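Local structure of B12-binding domain-containing protein (Kitasatospora setae, 6WTF) at residues C309-F314 with V330-D335; T374-L379 with M398-T403. The protein probably catalyses the cobalamin-dependent radical SAM methylation of tryptophan at C2, using S-adenosylmethionine and a [4Fe-4S] cluster. All blocks are in the same frame, centred on the assembly; numbering follows the deposited sequence.

How the contacts relate
From the N terminus, strand 304-309 runs into the loop 309-314, helix 316-325 carries the chain back, and strand 327-335 returns beside the first strand; contact 1 closes this beta-alpha-beta unit. The chain then passes through helix 357-369 into strand 373-380, continues through helix 387-398, and contact 2 closes another such unit where residues 398-403 lead into strand 404-412. The two loops follow one another, neither nested nor crossed. Their centres lie about 10 Å apart, and strands 327-335 and 373-380 are parallel neighbours, joined by probable hydrogen bonds such as Val332 N to Met375 O; both contacts reach the bound tryptophan and the S-adenosylmethionine analogue.

Contact 1. Residues C309-F314 with V330-D335; sequences CQPSPF and VNVGSD. With TRP (tryptophan), chain F; SA8 (S-5'-azamethionine-5'-deoxyadenosine), chain E.
The carbonyl oxygen of Cys309 takes one hydrogen bond, from Gly333 N to Cys309 O at 3.1 Å (157° at the hydrogen), and a CA-H...O contact that brings Val332 CA to 3.2 Å from Cys309 O. Cys309 N donates to Asn331 O at 2.8 Å, so the two bonds of Cys309 straddle Val332, the register of a parallel bridge. Pro311, with no N-H, cannot continue the ladder; its ring instead crosses Val332 at about a right angle, CG to CG2 3.8 Å. On the same face the CB of Cys309 packs on Val330 CG1 at 3.8 Å, small apolar groups suited to a buried layer.

Gly333, with no side chain, lets the amide of Gln310 fold close over the backbone, its chain bent at chi2 (-64°). Gln310 NE2 donates one hydrogen to a water at 2.8 Å and bonds weakly to Glu273 beside the [4Fe-4S] cluster. The water donates to Asp335 OD2 at 2.7 Å, while Asp335 OD1 accepts a hydrogen bond from O3' of the S-adenosylmethionine analogue at 2.7 Å. Lys346 hydrogen-bonds Gln310 OE1 and forms a salt bridge with Asp335 OD2; Tyr354 also bonds Gln310 OE1. Two parallel strand ends of the radical SAM barrel thus border the cofactor-analogue site. Helix 316-325 packs on Cys309 and Phe314, helix 357-369 on Pro311 and Phe314, and strand 373-380 flanks strand 327-335.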
# COMPACT_ATOMS: atom_id res chain seq x y z
N CYS A 309 -1.02 -9.15 -9.31
CA CYS A 309 -0.61 -9.28 -10.69
C CYS A 309 -1.34 -8.27 -11.57
O CYS A 309 -2.43 -7.80 -11.23
CB CYS A 309 -0.85 -10.70 -11.25
SG CYS A 309 0.41 -11.94 -10.81
N GLN A 310 -0.70 -7.93 -12.67
CA GLN A 310 -1.35 -7.29 -13.80
C GLN A 310 -1.76 -8.37 -14.79
O GLN A 310 -1.23 -9.49 -14.76
CB GLN A 310 -0.41 -6.28 -14.46
CG GLN A 310 -0.29 -4.99 -13.69
CD GLN A 310 -1.60 -4.24 -13.64
OE1 GLN A 310 -2.09 -3.74 -14.66
NE2 GLN A 310 -2.19 -4.17 -12.46
N PRO A 311 -2.72 -8.09 -15.68
CA PRO A 311 -3.20 -9.14 -16.60
C PRO A 311 -2.11 -9.72 -17.48
O PRO A 311 -2.23 -10.87 -17.91
CB PRO A 311 -4.28 -8.42 -17.42
CG PRO A 311 -4.75 -7.32 -16.51
CD PRO A 311 -3.50 -6.84 -15.83
N SER A 312 -1.05 -8.97 -17.75
CA SER A 312 0.07 -9.46 -18.53
C SER A 312 1.36 -9.01 -17.86
O SER A 312 1.40 -7.92 -17.27
CB SER A 312 0.01 -8.94 -19.97
OG SER A 312 1.13 -9.37 -20.72
N PRO A 313 2.42 -9.84 -17.89
CA PRO A 313 2.47 -11.18 -18.48
C PRO A 313 2.03 -12.26 -17.50
O PRO A 313 2.45 -12.28 -16.34
CB PRO A 313 3.95 -11.35 -18.84
CG PRO A 313 4.69 -10.44 -17.87
CD PRO A 313 3.70 -9.49 -17.24
N PHE A 314 1.19 -13.17 -17.98
CA PHE A 314 0.69 -14.27 -17.15
C PHE A 314 0.46 -15.45 -18.10
O PHE A 314 -0.63 -15.61 -18.65
CB PHE A 314 -0.58 -13.88 -16.41
CG PHE A 314 -0.86 -14.73 -15.21
CD1 PHE A 314 -1.53 -15.93 -15.35
CD2 PHE A 314 -0.46 -14.33 -13.94
CE1 PHE A 314 -1.79 -16.74 -14.25
CE2 PHE A 314 -0.72 -15.13 -12.83
CZ PHE A 314 -1.39 -16.33 -12.99
N VAL A 330 -4.58 -15.06 -6.63
CA VAL A 330 -4.05 -13.96 -7.42
C VAL A 330 -5.08 -12.85 -7.46
O VAL A 330 -6.24 -13.09 -7.80
CB VAL A 330 -3.69 -14.42 -8.86
CG1 VAL A 330 -3.23 -13.22 -9.69
CG2 VAL A 330 -2.63 -15.51 -8.83
N ASN A 331 -4.66 -11.65 -7.09
CA ASN A 331 -5.45 -10.44 -7.29
C ASN A 331 -4.91 -9.74 -8.53
O ASN A 331 -3.72 -9.39 -8.58
CB ASN A 331 -5.38 -9.52 -6.07
CG ASN A 331 -6.17 -8.24 -6.24
OD1 ASN A 331 -5.93 -7.46 -7.16
ND2 ASN A 331 -7.13 -8.01 -5.34
N VAL A 332 -5.76 -9.58 -9.55
CA VAL A 332 -5.37 -8.98 -10.82
C VAL A 332 -6.08 -7.64 -10.97
O VAL A 332 -7.32 -7.56 -10.91
CB VAL A 332 -5.66 -9.92 -12.01
CG1 VAL A 332 -7.13 -10.33 -12.05
CG2 VAL A 332 -5.26 -9.25 -13.32
N GLY A 333 -5.30 -6.59 -11.18
CA GLY A 333 -5.85 -5.27 -11.38
C GLY A 333 -6.22 -5.01 -12.83
O GLY A 333 -5.61 -4.17 -13.49
N SER A 334 -7.21 -5.75 -13.33
CA SER A 334 -7.67 -5.54 -14.70
C SER A 334 -8.24 -4.14 -14.86
O SER A 334 -8.06 -3.50 -15.90
CB SER A 334 -8.71 -6.60 -15.07
OG SER A 334 -8.18 -7.90 -14.89
N ASP A 335 -8.95 -3.65 -13.84
CA ASP A 335 -9.38 -2.26 -13.70
C ASP A 335 -10.47 -1.85 -14.69
O ASP A 335 -11.39 -1.12 -14.30
CB ASP A 335 -8.17 -1.34 -13.80
CG ASP A 335 -7.24 -1.49 -12.60
OD1 ASP A 335 -7.73 -1.91 -11.53
OD2 ASP A 335 -6.02 -1.21 -12.71
N TRP F . -8.54 -4.26 -3.34
CA TRP F . -7.25 -4.42 -2.68
C TRP F . -6.96 -5.90 -2.47
O TRP F . -5.82 -6.29 -2.18
CB TRP F . -7.22 -3.68 -1.34
CG TRP F . -7.69 -2.26 -1.42
CD1 TRP F . -8.91 -1.78 -1.04
CD2 TRP F . -6.96 -1.14 -1.94
NE1 TRP F . -8.98 -0.43 -1.27
CE2 TRP F . -7.80 -0.01 -1.83
CE3 TRP F . -5.68 -0.98 -2.48
CZ2 TRP F . -7.40 1.26 -2.24
CZ3 TRP F . -5.28 0.29 -2.88
CH2 TRP F . -6.14 1.39 -2.76
OXT TRP F . -7.86 -6.74 -2.61
N SA8 E . 0.22 -2.63 -6.31
CA SA8 E . -1.17 -2.23 -6.58
C SA8 E . -1.79 -1.62 -5.33
O SA8 E . -2.64 -0.68 -5.61
OXT SA8 E . -1.51 -1.99 -4.20
CB SA8 E . -2.04 -3.43 -7.08
CG SA8 E . -3.19 -2.98 -7.96
ND SA8 E . -4.31 -2.39 -7.22
CE SA8 E . -4.86 -3.36 -6.26
C5' SA8 E . -5.30 -1.80 -8.10
C4' SA8 E . -6.51 -1.24 -7.37
O4' SA8 E . -6.07 -0.30 -6.36
C3' SA8 E . -7.42 -0.41 -8.26
O3' SA8 E . -8.31 -1.23 -9.00
C2' SA8 E . -8.15 0.46 -7.23
O2' SA8 E . -9.27 -0.23 -6.67
C1' SA8 E . -7.07 0.68 -6.16
N9 SA8 E . -6.45 2.00 -6.19
C8 SA8 E . -5.12 2.29 -6.40
N7 SA8 E . -4.85 3.57 -6.41
C5 SA8 E . -6.08 4.17 -6.18
C6 SA8 E . -6.47 5.52 -6.06
N6 SA8 E . -5.64 6.55 -6.21
N1 SA8 E . -7.78 5.77 -5.80
C2 SA8 E . -8.62 4.74 -5.68
N3 SA8 E . -8.37 3.43 -5.79
C4 SA8 E . -7.07 3.21 -6.04
O HOH W 1 -3.96 -2.29 -11.27

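Contact 2. Residues T374-L379 with M398-T403; sequences TMVEAL and MALDAT. With TRP (tryptophan), chain F; SA8 (S-5'-azamethionine-5'-deoxyadenosine), chain E.
Where Thr374 meets Thr403 no ring takes part: the flat groups are peptide units, whose N-H groups meet Thr403 OG1 and, weakly, Thr374 OG1. The N-H of Thr374 points almost straight at Thr403 OG1, 2.9 Å from N to OG1 with 171° at the hydrogen. In exchange Thr403 N approaches Thr374 OG1 at 3.3 Å, the weak bond, so each hydroxyl oxygen accepts from the other residue's backbone. Threonine suits both places, offering a short acceptor arm close to the main chain. At Thr374 a chi1 of 45° sets OG1 between the backbone N and the carbonyl carbon, from where it faces the incoming chain; Ala402 CB lies beside Thr374 OG1 at 3.7 Å.

Beyond this pair the contact is apolar. Val376 turns its CG2 branch, the one beside its backbone N, onto Ala402 CB at 3.6 Å, and the same methyl meets Leu400 CD1 more loosely at 4.2 Å. The small Ala402 lets the chain come close as it leaves Asp401, whose positive phi turns the chain after helix 387-398 toward strand 404-412. This is the return of a beta-alpha-beta crossover in the radical SAM partial barrel: strand 404-412 begins here, parallel to 373-380, with Thr374 and Val376 bonded to the backbone of Val404.

Met375 and Glu377 point into the barrel instead. Met375 stretches its fully extended chain until SD stands 3.6 Å from OXT of the bound tryptophan, and Glu377 OE2 accepts a hydrogen bond from the amino N of that ligand at 2.6 Å. OE2 also takes Asn331 ND2, and Asn527 ND2 holds Glu377 OE1, fixing the carboxylate at both oxygens.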
# COMPACT_ATOMS: atom_id res chain seq x y z
N THR A 374 -9.06 -16.30 -7.49
CA THR A 374 -8.83 -15.07 -8.23
C THR A 374 -9.72 -13.96 -7.71
O THR A 374 -10.89 -14.17 -7.39
CB THR A 374 -9.10 -15.26 -9.73
OG1 THR A 374 -10.31 -16.00 -9.92
CG2 THR A 374 -7.94 -15.99 -10.39
N MET A 375 -9.15 -12.76 -7.62
CA MET A 375 -9.92 -11.55 -7.44
C MET A 375 -9.59 -10.60 -8.58
O MET A 375 -8.42 -10.33 -8.86
CB MET A 375 -9.63 -10.87 -6.10
CG MET A 375 -10.44 -9.59 -5.94
SD MET A 375 -10.21 -8.78 -4.36
CE MET A 375 -11.20 -7.31 -4.58
N VAL A 376 -10.63 -10.10 -9.24
CA VAL A 376 -10.50 -9.19 -10.37
C VAL A 376 -10.94 -7.81 -9.90
O VAL A 376 -12.06 -7.64 -9.40
CB VAL A 376 -11.31 -9.66 -11.58
CG1 VAL A 376 -11.20 -8.66 -12.73
CG2 VAL A 376 -10.85 -11.04 -12.01
N GLU A 377 -10.05 -6.82 -10.06
CA GLU A 377 -10.33 -5.44 -9.65
C GLU A 377 -10.94 -4.66 -10.80
O GLU A 377 -10.53 -4.80 -11.96
CB GLU A 377 -9.04 -4.74 -9.20
CG GLU A 377 -8.28 -5.42 -8.07
CD GLU A 377 -8.74 -4.98 -6.68
OE1 GLU A 377 -9.81 -4.34 -6.58
OE2 GLU A 377 -8.03 -5.28 -5.70
N ALA A 378 -11.92 -3.82 -10.48
CA ALA A 378 -12.49 -2.85 -11.41
C ALA A 378 -12.55 -1.50 -10.73
O ALA A 378 -13.04 -1.39 -9.60
CB ALA A 378 -13.88 -3.28 -11.87
N LEU A 379 -12.04 -0.46 -11.40
CA LEU A 379 -12.04 0.90 -10.87
C LEU A 379 -12.87 1.79 -11.79
O LEU A 379 -12.50 2.02 -12.95
CB LEU A 379 -10.62 1.44 -10.72
CG LEU A 379 -10.52 2.85 -10.12
CD1 LEU A 379 -11.25 2.93 -8.79
CD2 LEU A 379 -9.06 3.28 -9.95
N MET A 398 -18.14 -10.03 -14.69
CA MET A 398 -18.90 -11.04 -13.96
C MET A 398 -18.89 -12.38 -14.67
O MET A 398 -18.99 -13.43 -14.02
CB MET A 398 -20.33 -10.56 -13.73
CG MET A 398 -20.47 -9.40 -12.75
SD MET A 398 -19.89 -9.82 -11.09
CE MET A 398 -21.19 -10.92 -10.56
N ALA A 399 -18.77 -12.38 -16.00
CA ALA A 399 -18.72 -13.62 -16.76
C ALA A 399 -17.39 -14.35 -16.63
O ALA A 399 -17.28 -15.49 -17.09
CB ALA A 399 -19.01 -13.34 -18.24
N LEU A 400 -16.38 -13.72 -16.03
CA LEU A 400 -15.11 -14.40 -15.78
C LEU A 400 -15.24 -15.49 -14.73
O LEU A 400 -14.38 -16.38 -14.67
CB LEU A 400 -14.06 -13.38 -15.34
CG LEU A 400 -13.68 -12.31 -16.36
CD1 LEU A 400 -12.95 -11.17 -15.68
CD2 LEU A 400 -12.83 -12.90 -17.46
N ASP A 401 -16.28 -15.44 -13.90
CA ASP A 401 -16.47 -16.38 -12.78
C ASP A 401 -15.28 -16.36 -11.81
O ASP A 401 -14.93 -17.38 -11.23
CB ASP A 401 -16.71 -17.80 -13.29
CG ASP A 401 -18.12 -18.00 -13.80
OD1 ASP A 401 -19.02 -17.27 -13.34
OD2 ASP A 401 -18.34 -18.88 -14.66
N ALA A 402 -14.70 -15.18 -11.62
CA ALA A 402 -13.63 -15.04 -10.64
C ALA A 402 -14.15 -15.28 -9.23
O ALA A 402 -15.33 -15.09 -8.93
CB ALA A 402 -13.00 -13.65 -10.73
N THR A 403 -13.24 -15.70 -8.34
CA THR A 403 -13.65 -15.97 -6.96
C THR A 403 -14.29 -14.73 -6.34
O THR A 403 -15.38 -14.81 -5.76
CB THR A 403 -12.45 -16.43 -6.12
OG1 THR A 403 -11.67 -17.36 -6.88
CG2 THR A 403 -12.92 -17.09 -4.83
N TRP F . -8.54 -4.26 -3.34
CA TRP F . -7.25 -4.42 -2.68
C TRP F . -6.96 -5.90 -2.47
O TRP F . -5.82 -6.29 -2.18
CB TRP F . -7.22 -3.68 -1.34
CG TRP F . -7.69 -2.26 -1.42
CD1 TRP F . -8.91 -1.78 -1.04
CD2 TRP F . -6.96 -1.14 -1.94
NE1 TRP F . -8.98 -0.43 -1.27
CE2 TRP F . -7.80 -0.01 -1.83
CE3 TRP F . -5.68 -0.98 -2.48
CZ2 TRP F . -7.40 1.26 -2.24
CZ3 TRP F . -5.28 0.29 -2.88
CH2 TRP F . -6.14 1.39 -2.76
OXT TRP F . -7.86 -6.74 -2.61
N SA8 E . 0.22 -2.63 -6.31
CA SA8 E . -1.17 -2.23 -6.58
C SA8 E . -1.79 -1.62 -5.33
O SA8 E . -2.64 -0.68 -5.61
OXT SA8 E . -1.51 -1.99 -4.20
CB SA8 E . -2.04 -3.43 -7.08
CG SA8 E . -3.19 -2.98 -7.96
ND SA8 E . -4.31 -2.39 -7.22
CE SA8 E . -4.86 -3.36 -6.26
C5' SA8 E . -5.30 -1.80 -8.10
C4' SA8 E . -6.51 -1.24 -7.37
O4' SA8 E . -6.07 -0.30 -6.36
C3' SA8 E . -7.42 -0.41 -8.26
O3' SA8 E . -8.31 -1.23 -9.00
C2' SA8 E . -8.15 0.46 -7.23
O2' SA8 E . -9.27 -0.23 -6.67
C1' SA8 E . -7.07 0.68 -6.16
N9 SA8 E . -6.45 2.00 -6.19
C8 SA8 E . -5.12 2.29 -6.40
N7 SA8 E . -4.85 3.57 -6.41
C5 SA8 E . -6.08 4.17 -6.18
C6 SA8 E . -6.47 5.52 -6.06
N6 SA8 E . -5.64 6.55 -6.21
N1 SA8 E . -7.78 5.77 -5.80
C2 SA8 E . -8.62 4.74 -5.68
N3 SA8 E . -8.37 3.43 -5.79
C4 SA8 E . -7.07 3.21 -6.04